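Local coordinates for O-methyltransferase (PDB 3TR6), which probably transfers a methyl group from S-adenosylmethionine to an oxygen of its substrate, and is seen here with S-adenosylhomocysteine and nickel bound, at residues A[24-29]-A[75-80]; A[32-37]-A[45-50]; A[104-109]-A[118-123]. All coordinates share one frame; numbering follows the deposited sequence.

Contact 1 of 3, residues A[24-29]-A[75-80]; sequences LREPPL and TGYSAI. With SAH (S-adenosyl-L-homocysteine), chain C.
E26 and Y77 meet through their polar ends. The hydroxyl of Y77 donates a hydrogen bond from OH to E26 OE1, 2.8 Å away. OE1 is met on its anti side, with the donor 21° out of the carboxylate plane. The oxygen itself lies in the plane of the tyrosine ring, at its edge. The two side chains cross at about a right angle, and carboxylate and ring planes are 55° apart. Both residues turn CG away from their own backbone N. In Y77 this torsion (chi1 -167°) sends the ring out from the first turn of helix 77-83 toward the loop. E26 adds an extended chain, which brings its carboxylate within reach. The other carboxylate oxygen, OE2, forms a salt bridge with R34, so the group is held from two sides.

Beside this polar pair lies a thin apolar touch. L29 CD2 comes to 4.5 Å from I80 CG2.

The ligand lies on the far side of Y77, where CB is 3.5 Å from OXT of S-adenosylhomocysteine. S78, the next residue, binds the amino acid end of the ligand twice. Its backbone N donates to OXT at 3.1 Å, and its OG accepts from the ligand N at 2.8 Å. Y77 thus links the ligand pocket to the N-terminal part of the chain.

The loop before helix 28-40 also reaches the second subunit, where R25 hydrogen-bonds to carbonyl oxygens of D204 and V207 of that chain. Within its own chain, Y77 packs on P50 and A53 of helix 50-63, while I80 touches L30 and L33 of helix 28-40 and Y108 and W109 of helix 99-111.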
loop_
_atom_site.group_PDB
_atom_site.type_symbol
_atom_site.label_atom_id
_atom_site.label_comp_id
_atom_site.label_asym_id
_atom_site.label_seq_id
_atom_site.Cartn_x
_atom_site.Cartn_y
_atom_site.Cartn_z
ATOM N N LEU A 24 13.063 5.245 0.874
ATOM C CA LEU A 24 13.710 4.299 -0.039
ATOM C C LEU A 24 14.928 3.614 0.575
ATOM O O LEU A 24 15.943 4.255 0.836
ATOM C CB LEU A 24 14.105 4.983 -1.351
ATOM C CG LEU A 24 14.862 4.112 -2.360
ATOM C CD1 LEU A 24 13.991 2.954 -2.825
ATOM C CD2 LEU A 24 15.332 4.945 -3.544
ATOM N N ARG A 25 14.815 2.308 0.793
ATOM C CA ARG A 25 15.905 1.507 1.343
ATOM C C ARG A 25 16.383 0.490 0.312
ATOM O O ARG A 25 16.235 -0.716 0.512
ATOM C CB ARG A 25 15.438 0.742 2.580
ATOM C CG ARG A 25 14.938 1.588 3.731
ATOM C CD ARG A 25 14.449 0.669 4.839
ATOM N NE ARG A 25 14.131 1.366 6.081
ATOM C CZ ARG A 25 13.769 0.748 7.200
ATOM N NH1 ARG A 25 13.687 -0.575 7.227
ATOM N NH2 ARG A 25 13.493 1.448 8.292
ATOM N N GLU A 26 16.953 0.972 -0.787
ATOM C CA GLU A 26 17.354 0.090 -1.878
ATOM C C GLU A 26 18.573 -0.749 -1.512
ATOM O O GLU A 26 19.610 -0.211 -1.132
ATOM C CB GLU A 26 17.640 0.900 -3.142
ATOM C CG GLU A 26 17.732 0.059 -4.400
ATOM C CD GLU A 26 18.085 0.878 -5.616
ATOM O OE1 GLU A 26 17.652 0.517 -6.731
ATOM O OE2 GLU A 26 18.800 1.887 -5.458
ATOM N N PRO A 27 18.448 -2.079 -1.620
ATOM C CA PRO A 27 19.595 -2.963 -1.389
ATOM C C PRO A 27 20.662 -2.719 -2.448
ATOM O O PRO A 27 20.331 -2.631 -3.630
ATOM C CB PRO A 27 18.999 -4.365 -1.552
ATOM C CG PRO A 27 17.521 -4.183 -1.330
ATOM C CD PRO A 27 17.209 -2.829 -1.882
ATOM N N PRO A 28 21.928 -2.605 -2.028
ATOM C CA PRO A 28 23.033 -2.280 -2.936
ATOM C C PRO A 28 23.041 -3.139 -4.196
ATOM O O PRO A 28 23.341 -2.628 -5.274
ATOM C CB PRO A 28 24.287 -2.543 -2.086
ATOM C CG PRO A 28 23.802 -3.239 -0.843
ATOM C CD PRO A 28 22.393 -2.795 -0.646
ATOM N N LEU A 29 22.706 -4.417 -4.067
ATOM C CA LEU A 29 22.690 -5.302 -5.224
ATOM C C LEU A 29 21.668 -4.853 -6.268
ATOM O O LEU A 29 21.946 -4.880 -7.464
ATOM C CB LEU A 29 22.431 -6.752 -4.807
ATOM C CG LEU A 29 22.500 -7.795 -5.927
ATOM C CD1 LEU A 29 23.102 -9.095 -5.417
ATOM C CD2 LEU A 29 21.129 -8.041 -6.546
ATOM N N THR A 75 15.231 -7.341 -16.628
ATOM C CA THR A 75 16.492 -7.713 -15.992
ATOM C C THR A 75 16.274 -8.163 -14.548
ATOM O O THR A 75 17.223 -8.276 -13.770
ATOM C CB THR A 75 17.531 -6.580 -16.059
ATOM O OG1 THR A 75 17.010 -5.405 -15.429
ATOM C CG2 THR A 75 17.879 -6.264 -17.510
ATOM N N GLY A 76 15.011 -8.404 -14.200
ATOM C CA GLY A 76 14.655 -9.057 -12.952
ATOM C C GLY A 76 14.642 -8.228 -11.680
ATOM O O GLY A 76 14.847 -8.772 -10.594
ATOM N N TYR A 77 14.385 -6.927 -11.795
ATOM C CA TYR A 77 14.376 -6.059 -10.618
ATOM C C TYR A 77 13.249 -6.425 -9.644
ATOM O O TYR A 77 13.487 -6.637 -8.454
ATOM C CB TYR A 77 14.290 -4.577 -11.011
ATOM C CG TYR A 77 14.582 -3.630 -9.861
ATOM C CD1 TYR A 77 15.850 -3.083 -9.686
ATOM C CD2 TYR A 77 13.596 -3.296 -8.942
ATOM C CE1 TYR A 77 16.122 -2.224 -8.633
ATOM C CE2 TYR A 77 13.858 -2.442 -7.889
ATOM C CZ TYR A 77 15.120 -1.909 -7.737
ATOM O OH TYR A 77 15.371 -1.059 -6.684
ATOM N N SER A 78 12.023 -6.498 -10.152
ATOM C CA SER A 78 10.874 -6.805 -9.308
ATOM C C SER A 78 10.911 -8.247 -8.812
ATOM O O SER A 78 10.487 -8.539 -7.692
ATOM C CB SER A 78 9.566 -6.530 -10.052
ATOM O OG SER A 78 9.495 -7.267 -11.261
ATOM N N ALA A 79 11.423 -9.144 -9.651
ATOM C CA ALA A 79 11.547 -10.549 -9.289
ATOM C C ALA A 79 12.471 -10.715 -8.091
ATOM O O ALA A 79 12.189 -11.489 -7.179
ATOM C CB ALA A 79 12.061 -11.358 -10.470
ATOM N N ILE A 80 13.573 -9.976 -8.102
ATOM C CA ILE A 80 14.544 -10.024 -7.017
ATOM C C ILE A 80 14.060 -9.254 -5.791
ATOM O O ILE A 80 14.283 -9.673 -4.655
ATOM C CB ILE A 80 15.903 -9.466 -7.469
ATOM C CG1 ILE A 80 16.506 -10.368 -8.552
ATOM C CG2 ILE A 80 16.844 -9.334 -6.287
ATOM C CD1 ILE A 80 17.738 -9.795 -9.217
HETATM N N SAH C . 9.058 -5.984 -13.748
HETATM C CA SAH C . 10.124 -5.719 -14.675
HETATM C CB SAH C . 9.642 -4.895 -15.856
HETATM C CG SAH C . 9.576 -5.601 -17.191
HETATM S SD SAH C . 9.226 -4.602 -18.631
HETATM C C SAH C . 11.225 -4.994 -13.983
HETATM O O SAH C . 12.075 -4.363 -14.671
HETATM O OXT SAH C . 11.316 -5.003 -12.729
HETATM C "C5'" SAH C . 8.329 -5.569 -19.835
HETATM C "C4'" SAH C . 8.800 -6.899 -20.084
HETATM O "O4'" SAH C . 7.704 -7.713 -20.630
HETATM C "C3'" SAH C . 9.859 -6.890 -21.114
HETATM O "O3'" SAH C . 10.989 -7.464 -20.601
HETATM C "C2'" SAH C . 9.331 -7.701 -22.223
HETATM O "O2'" SAH C . 10.321 -8.482 -22.766
HETATM C "C1'" SAH C . 8.305 -8.550 -21.567
HETATM N N9 SAH C . 7.293 -9.130 -22.445
HETATM C C8 SAH C . 6.735 -8.560 -23.524
HETATM N N7 SAH C . 5.849 -9.428 -24.038
HETATM C C5 SAH C . 5.842 -10.548 -23.287
HETATM C C6 SAH C . 5.140 -11.755 -23.346
HETATM N N6 SAH C . 4.184 -11.996 -24.379
HETATM N N1 SAH C . 5.380 -12.691 -22.411
HETATM C C2 SAH C . 6.275 -12.482 -21.436
HETATM N N3 SAH C . 6.966 -11.337 -21.354
HETATM C C4 SAH C . 6.769 -10.359 -22.261
#

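Contact 2 of 3, residues A[32-37]-A[45-50]; sequences ELREET and AMQTAP. With SAH (S-adenosyl-L-homocysteine), chain C.
The amide of Q47 and the guanidinium of R34 stand nearly perpendicular, their planes 86° apart. They do not stack. The setting is the cofactor site of a Rossmann-like class I methyltransferase fold. What meets the amide is the aliphatic base of R34: its CB lies beyond the outer end of the amide and somewhat out of its plane, between OE1 and NE2, 3.4 Å from Q47 CD. The guanidinium has two neighbours at its edge. P50 CG approaches near its plane, 3.5 Å from R34 NE. E35 OE1 also lies in that plane and forms a salt bridge with R34 NH1 at 3.2 Å. R34 NH2 is engaged by E26.

Helix 28-40 backs the loop that leads into helix 50-63, and that loop borders the ligand. Q47 connects the two. With CG turned away from its backbone N (chi1 -169°) and the chain extended beyond it, the amide reaches the helix while the backbone stays at the ligand. Q47 CA is 3.3 Å from O of S-adenosylhomocysteine.

The side chains of T37 and Q47 come from opposite directions, and T37 OG1 stops 3.7 Å from Q47 NE2. The same OG1 donates to L33 O, one turn back, at 2.8 Å. T37 N donates to the same oxygen from the other face of the carbonyl plane. T37 OG1 also pairs with T75 OG1.

The residues on either side of Q47 meet the ligand too. Selenomethionine M46 places its SE 3.8 Å from the ligand sulfur SD. T48 holds the ligand carboxylate: its N makes a weak bond to O. Its hydroxyl is also hydrogen-bonded to Y145. The shorter contact of T48 with the ligand is made by OG1, which donates to OXT at 2.7 Å.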
loop_
_atom_site.group_PDB
_atom_site.type_symbol
_atom_site.label_atom_id
_atom_site.label_comp_id
_atom_site.label_asym_id
_atom_site.label_seq_id
_atom_site.Cartn_x
_atom_site.Cartn_y
_atom_site.Cartn_z
ATOM N N GLU A 32 22.881 -1.722 -7.989
ATOM C CA GLU A 32 23.862 -2.106 -8.996
ATOM C C GLU A 32 23.186 -2.672 -10.240
ATOM O O GLU A 32 23.618 -2.413 -11.366
ATOM C CB GLU A 32 24.828 -3.137 -8.410
ATOM C CG GLU A 32 25.699 -3.838 -9.431
ATOM C CD GLU A 32 26.516 -4.958 -8.816
ATOM O OE1 GLU A 32 26.585 -5.028 -7.569
ATOM O OE2 GLU A 32 27.083 -5.771 -9.580
ATOM N N LEU A 33 22.124 -3.442 -10.030
ATOM C CA LEU A 33 21.387 -4.061 -11.125
ATOM C C LEU A 33 20.785 -3.040 -12.091
ATOM O O LEU A 33 20.732 -3.277 -13.297
ATOM C CB LEU A 33 20.286 -4.978 -10.583
ATOM C CG LEU A 33 19.276 -5.509 -11.607
ATOM C CD1 LEU A 33 19.965 -6.362 -12.657
ATOM C CD2 LEU A 33 18.161 -6.288 -10.928
ATOM N N ARG A 34 20.325 -1.906 -11.572
ATOM C CA ARG A 34 19.710 -0.914 -12.446
ATOM C C ARG A 34 20.709 0.084 -13.037
ATOM O O ARG A 34 20.451 0.687 -14.079
ATOM C CB ARG A 34 18.519 -0.216 -11.780
ATOM C CG ARG A 34 18.832 0.698 -10.621
ATOM C CD ARG A 34 17.709 1.722 -10.488
ATOM N NE ARG A 34 17.674 2.366 -9.180
ATOM C CZ ARG A 34 18.628 3.164 -8.709
ATOM N NH1 ARG A 34 19.713 3.406 -9.433
ATOM N NH2 ARG A 34 18.500 3.710 -7.508
ATOM N N GLU A 35 21.851 0.249 -12.380
ATOM C CA GLU A 35 22.953 0.978 -12.990
ATOM C C GLU A 35 23.391 0.236 -14.246
ATOM O O GLU A 35 23.655 0.846 -15.280
ATOM C CB GLU A 35 24.132 1.115 -12.023
ATOM C CG GLU A 35 23.887 2.089 -10.882
ATOM C CD GLU A 35 23.509 3.479 -11.368
ATOM O OE1 GLU A 35 22.387 3.937 -11.060
ATOM O OE2 GLU A 35 24.338 4.114 -12.058
ATOM N N GLU A 36 23.455 -1.088 -14.152
ATOM C CA GLU A 36 23.844 -1.910 -15.288
ATOM C C GLU A 36 22.752 -1.973 -16.351
ATOM O O GLU A 36 23.040 -1.988 -17.546
ATOM C CB GLU A 36 24.222 -3.321 -14.834
ATOM C CG GLU A 36 24.331 -4.309 -15.983
ATOM C CD GLU A 36 25.546 -5.210 -15.880
ATOM O OE1 GLU A 36 25.992 -5.719 -16.930
ATOM O OE2 GLU A 36 26.052 -5.415 -14.755
ATOM N N THR A 37 21.498 -2.012 -15.918
ATOM C CA THR A 37 20.390 -2.042 -16.863
ATOM C C THR A 37 20.352 -0.743 -17.662
ATOM O O THR A 37 20.091 -0.750 -18.865
ATOM C CB THR A 37 19.036 -2.268 -16.156
ATOM O OG1 THR A 37 19.056 -3.529 -15.481
ATOM C CG2 THR A 37 17.900 -2.272 -17.162
ATOM N N ALA A 45 14.179 2.035 -19.213
ATOM C CA ALA A 45 13.135 2.815 -18.548
ATOM C C ALA A 45 11.928 1.989 -18.092
ATOM O O ALA A 45 11.228 2.374 -17.152
ATOM C CB ALA A 45 12.688 3.973 -19.427
HETATM N N MSE A 46 11.676 0.863 -18.751
HETATM C CA MSE A 46 10.553 0.015 -18.362
HETATM C C MSE A 46 10.850 -0.768 -17.079
HETATM O O MSE A 46 10.061 -1.613 -16.657
HETATM C CB MSE A 46 10.122 -0.916 -19.509
HETATM C CG MSE A 46 11.225 -1.778 -20.109
HETATM SE SE MSE A 46 10.618 -2.808 -21.667
HETATM C CE MSE A 46 8.873 -1.985 -21.912
ATOM N N GLN A 47 11.983 -0.467 -16.454
ATOM C CA GLN A 47 12.349 -1.100 -15.195
ATOM C C GLN A 47 11.467 -0.597 -14.055
ATOM O O GLN A 47 11.053 0.567 -14.037
ATOM C CB GLN A 47 13.822 -0.847 -14.876
ATOM C CG GLN A 47 14.364 -1.678 -13.726
ATOM C CD GLN A 47 15.842 -1.435 -13.485
ATOM O OE1 GLN A 47 16.347 -0.340 -13.729
ATOM N NE2 GLN A 47 16.544 -2.460 -13.018
ATOM N N THR A 48 11.181 -1.481 -13.105
ATOM C CA THR A 48 10.329 -1.135 -11.977
ATOM C C THR A 48 10.988 -0.075 -11.106
ATOM O O THR A 48 12.181 -0.161 -10.801
ATOM C CB THR A 48 9.995 -2.381 -11.126
ATOM O OG1 THR A 48 9.293 -3.332 -11.932
ATOM C CG2 THR A 48 9.131 -2.005 -9.932
ATOM N N ALA A 49 10.208 0.930 -10.716
ATOM C CA ALA A 49 10.694 1.982 -9.831
ATOM C C ALA A 49 11.125 1.392 -8.492
ATOM O O ALA A 49 10.412 0.572 -7.908
ATOM C CB ALA A 49 9.620 3.042 -9.629
ATOM N N PRO A 50 12.303 1.801 -8.001
ATOM C CA PRO A 50 12.824 1.273 -6.737
ATOM C C PRO A 50 11.791 1.366 -5.617
ATOM O O PRO A 50 11.640 0.425 -4.837
ATOM C CB PRO A 50 14.016 2.184 -6.449
ATOM C CG PRO A 50 14.471 2.622 -7.791
ATOM C CD PRO A 50 13.229 2.761 -8.626
HETATM N N SAH C . 9.058 -5.984 -13.748
HETATM C CA SAH C . 10.124 -5.719 -14.675
HETATM C CB SAH C . 9.642 -4.895 -15.856
HETATM C CG SAH C . 9.576 -5.601 -17.191
HETATM S SD SAH C . 9.226 -4.602 -18.631
HETATM C C SAH C . 11.225 -4.994 -13.983
HETATM O O SAH C . 12.075 -4.363 -14.671
HETATM O OXT SAH C . 11.316 -5.003 -12.729
HETATM C "C5'" SAH C . 8.329 -5.569 -19.835
HETATM C "C4'" SAH C . 8.800 -6.899 -20.084
HETATM O "O4'" SAH C . 7.704 -7.713 -20.630
HETATM C "C3'" SAH C . 9.859 -6.890 -21.114
HETATM O "O3'" SAH C . 10.989 -7.464 -20.601
HETATM C "C2'" SAH C . 9.331 -7.701 -22.223
HETATM O "O2'" SAH C . 10.321 -8.482 -22.766
HETATM C "C1'" SAH C . 8.305 -8.550 -21.567
HETATM N N9 SAH C . 7.293 -9.130 -22.445
HETATM C C8 SAH C . 6.735 -8.560 -23.524
HETATM N N7 SAH C . 5.849 -9.428 -24.038
HETATM C C5 SAH C . 5.842 -10.548 -23.287
HETATM C C6 SAH C . 5.140 -11.755 -23.346
HETATM N N6 SAH C . 4.184 -11.996 -24.379
HETATM N N1 SAH C . 5.380 -12.691 -22.411
HETATM C C2 SAH C . 6.275 -12.482 -21.436
HETATM N N3 SAH C . 6.966 -11.337 -21.354
HETATM C C4 SAH C . 6.769 -10.359 -22.261
#

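Contact 3 of 3, residues A[104-109]-A[118-123]; sequences LAKEYW and IGLRLS
W109 and K106 lie on helix 104-109, which runs antiparallel to strand 118-122 (174° between directions) with its axis 10.1 Å from the strand's. The indole of W109 lies between them. I118 CG2 sits squarely over the six-membered ring of W109, 3.8 Å from its centroid and 5° off the ring normal. This is a CH-pi contact. I118 CD1 lies 3.9 Å from W109 CB. The opposite face of the indole rests on its own helix, with K106 CA over its centre. W109 turns CG between its backbone N and carbonyl carbon (chi1 78°), which folds the ring back over the preceding turn.

L120 meets W109 at its edge: L120 CB is 3.8 Å from CH2. L120 CD2 lies 3.4 Å from K106 CE, and the extended lysine chain crosses the leucine at about a right angle.

Helix and strand belong to the beta-alpha-beta unit of strand 91-96, helix 99-111 and strand 118-122. W109 and I118 both touch T94 as well. Strand 118-122 is one of the two outermost strands within the chain. Its contact with the helix is apolar, and so rests on burial and shape rather than on directed polar bonds.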
loop_
_atom_site.group_PDB
_atom_site.type_symbol
_atom_site.label_atom_id
_atom_site.label_comp_id
_atom_site.label_asym_id
_atom_site.label_seq_id
_atom_site.Cartn_x
_atom_site.Cartn_y
_atom_site.Cartn_z
ATOM N N LEU A 104 20.737 -11.690 -17.738
ATOM C CA LEU A 104 21.288 -10.801 -16.724
ATOM C C LEU A 104 20.530 -10.981 -15.412
ATOM O O LEU A 104 21.123 -10.976 -14.333
ATOM C CB LEU A 104 21.216 -9.346 -17.185
ATOM C CG LEU A 104 21.847 -8.322 -16.241
ATOM C CD1 LEU A 104 23.310 -8.654 -15.991
ATOM C CD2 LEU A 104 21.694 -6.919 -16.800
ATOM N N ALA A 105 19.213 -11.140 -15.518
ATOM C CA ALA A 105 18.376 -11.431 -14.361
ATOM C C ALA A 105 18.875 -12.657 -13.596
ATOM O O ALA A 105 19.134 -12.577 -12.395
ATOM C CB ALA A 105 16.933 -11.617 -14.785
ATOM N N LYS A 106 19.007 -13.784 -14.295
ATOM C CA LYS A 106 19.537 -15.010 -13.694
ATOM C C LYS A 106 20.816 -14.710 -12.938
ATOM O O LYS A 106 20.998 -15.143 -11.802
ATOM C CB LYS A 106 19.855 -16.057 -14.763
ATOM C CG LYS A 106 18.672 -16.829 -15.305
ATOM C CD LYS A 106 19.117 -17.746 -16.436
ATOM C CE LYS A 106 17.943 -18.503 -17.028
ATOM N NZ LYS A 106 18.296 -19.167 -18.316
ATOM N N GLU A 107 21.704 -13.972 -13.593
ATOM C CA GLU A 107 23.016 -13.662 -13.049
ATOM C C GLU A 107 22.881 -12.969 -11.700
ATOM O O GLU A 107 23.539 -13.343 -10.734
ATOM C CB GLU A 107 23.779 -12.780 -14.036
ATOM C CG GLU A 107 25.264 -12.665 -13.795
ATOM C CD GLU A 107 25.942 -11.829 -14.865
ATOM O OE1 GLU A 107 25.739 -12.107 -16.072
ATOM O OE2 GLU A 107 26.658 -10.882 -14.485
ATOM N N TYR A 108 22.000 -11.975 -11.631
ATOM C CA TYR A 108 21.857 -11.173 -10.421
ATOM C C TYR A 108 21.123 -11.892 -9.291
ATOM O O TYR A 108 21.460 -11.707 -8.122
ATOM C CB TYR A 108 21.201 -9.821 -10.726
ATOM C CG TYR A 108 22.200 -8.739 -11.077
ATOM C CD1 TYR A 108 22.644 -7.842 -10.116
ATOM C CD2 TYR A 108 22.710 -8.625 -12.365
ATOM C CE1 TYR A 108 23.560 -6.857 -10.427
ATOM C CE2 TYR A 108 23.627 -7.640 -12.686
ATOM C CZ TYR A 108 24.047 -6.759 -11.712
ATOM O OH TYR A 108 24.961 -5.777 -12.022
ATOM N N TRP A 109 20.133 -12.714 -9.628
ATOM C CA TRP A 109 19.408 -13.425 -8.579
ATOM C C TRP A 109 20.155 -14.662 -8.079
ATOM O O TRP A 109 19.847 -15.189 -7.012
ATOM C CB TRP A 109 17.942 -13.717 -8.948
ATOM C CG TRP A 109 17.688 -14.868 -9.878
ATOM C CD1 TRP A 109 18.133 -16.151 -9.742
ATOM C CD2 TRP A 109 16.872 -14.849 -11.057
ATOM N NE1 TRP A 109 17.670 -16.922 -10.778
ATOM C CE2 TRP A 109 16.891 -16.147 -11.599
ATOM C CE3 TRP A 109 16.139 -13.855 -11.715
ATOM C CZ2 TRP A 109 16.206 -16.481 -12.768
ATOM C CZ3 TRP A 109 15.457 -14.186 -12.873
ATOM C CH2 TRP A 109 15.497 -15.488 -13.390
ATOM N N ILE A 118 13.765 -18.529 -7.038
ATOM C CA ILE A 118 13.267 -17.967 -8.289
ATOM C C ILE A 118 13.481 -18.919 -9.458
ATOM O O ILE A 118 14.558 -19.490 -9.611
ATOM C CB ILE A 118 13.919 -16.604 -8.619
ATOM C CG1 ILE A 118 13.719 -15.621 -7.464
ATOM C CG2 ILE A 118 13.348 -16.044 -9.916
ATOM C CD1 ILE A 118 14.328 -14.268 -7.709
ATOM N N GLY A 119 12.444 -19.089 -10.271
ATOM C CA GLY A 119 12.527 -19.904 -11.466
ATOM C C GLY A 119 12.007 -19.170 -12.687
ATOM O O GLY A 119 10.875 -18.683 -12.698
ATOM N N LEU A 120 12.839 -19.092 -13.720
ATOM C CA LEU A 120 12.484 -18.393 -14.948
ATOM C C LEU A 120 11.649 -19.255 -15.890
ATOM O O LEU A 120 12.054 -20.354 -16.268
ATOM C CB LEU A 120 13.746 -17.921 -15.673
ATOM C CG LEU A 120 13.560 -17.437 -17.112
ATOM C CD1 LEU A 120 12.604 -16.251 -17.179
ATOM C CD2 LEU A 120 14.898 -17.081 -17.737
ATOM N N ARG A 121 10.480 -18.749 -16.265
ATOM C CA ARG A 121 9.669 -19.382 -17.292
ATOM C C ARG A 121 9.776 -18.566 -18.576
ATOM O O ARG A 121 9.086 -17.562 -18.744
ATOM C CB ARG A 121 8.211 -19.484 -16.845
ATOM C CG ARG A 121 8.010 -20.234 -15.529
ATOM C CD ARG A 121 8.338 -21.722 -15.645
ATOM N NE ARG A 121 8.335 -22.372 -14.336
ATOM C CZ ARG A 121 9.423 -22.570 -13.594
ATOM N NH1 ARG A 121 10.612 -22.183 -14.036
ATOM N NH2 ARG A 121 9.326 -23.163 -12.412
ATOM N N LEU A 122 10.650 -18.998 -19.478
ATOM C CA LEU A 122 10.906 -18.261 -20.707
ATOM C C LEU A 122 9.960 -18.672 -21.834
ATOM O O LEU A 122 10.193 -19.658 -22.528
ATOM C CB LEU A 122 12.361 -18.444 -21.133
ATOM C CG LEU A 122 12.863 -17.523 -22.243
ATOM C CD1 LEU A 122 12.590 -16.069 -21.890
ATOM C CD2 LEU A 122 14.346 -17.744 -22.510
ATOM N N SER A 123 8.891 -17.900 -21.999
ATOM C CA SER A 123 7.923 -18.101 -23.067
ATOM C C SER A 123 6.797 -17.101 -22.857
ATOM O O SER A 123 6.718 -16.486 -21.799
ATOM C CB SER A 123 7.380 -19.533 -23.053
ATOM O OG SER A 123 6.152 -19.613 -22.343
#

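Along the chain, contact 2 falls between the two halves of contact 1, and contact 3 follows both. Contacts 1 and 2 are close, with centres about 8 Å apart. They share helix 28-40, and both touch the ligand and the second subunit. Contact 3 lies about 14 Å from contact 1 and about 15 Å from contact 2, centre to centre. It is tied to them through helix 99-111: Y108 packs on I80 and L33, and its hydroxyl probably bonds to E36. Helix 28-40 therefore lies between the cofactor loops and helix 99-111, which packs on edge strand 118-122. The three contacts together join the ligand's amino acid end, the subunit interface and the outer beta-alpha-beta unit.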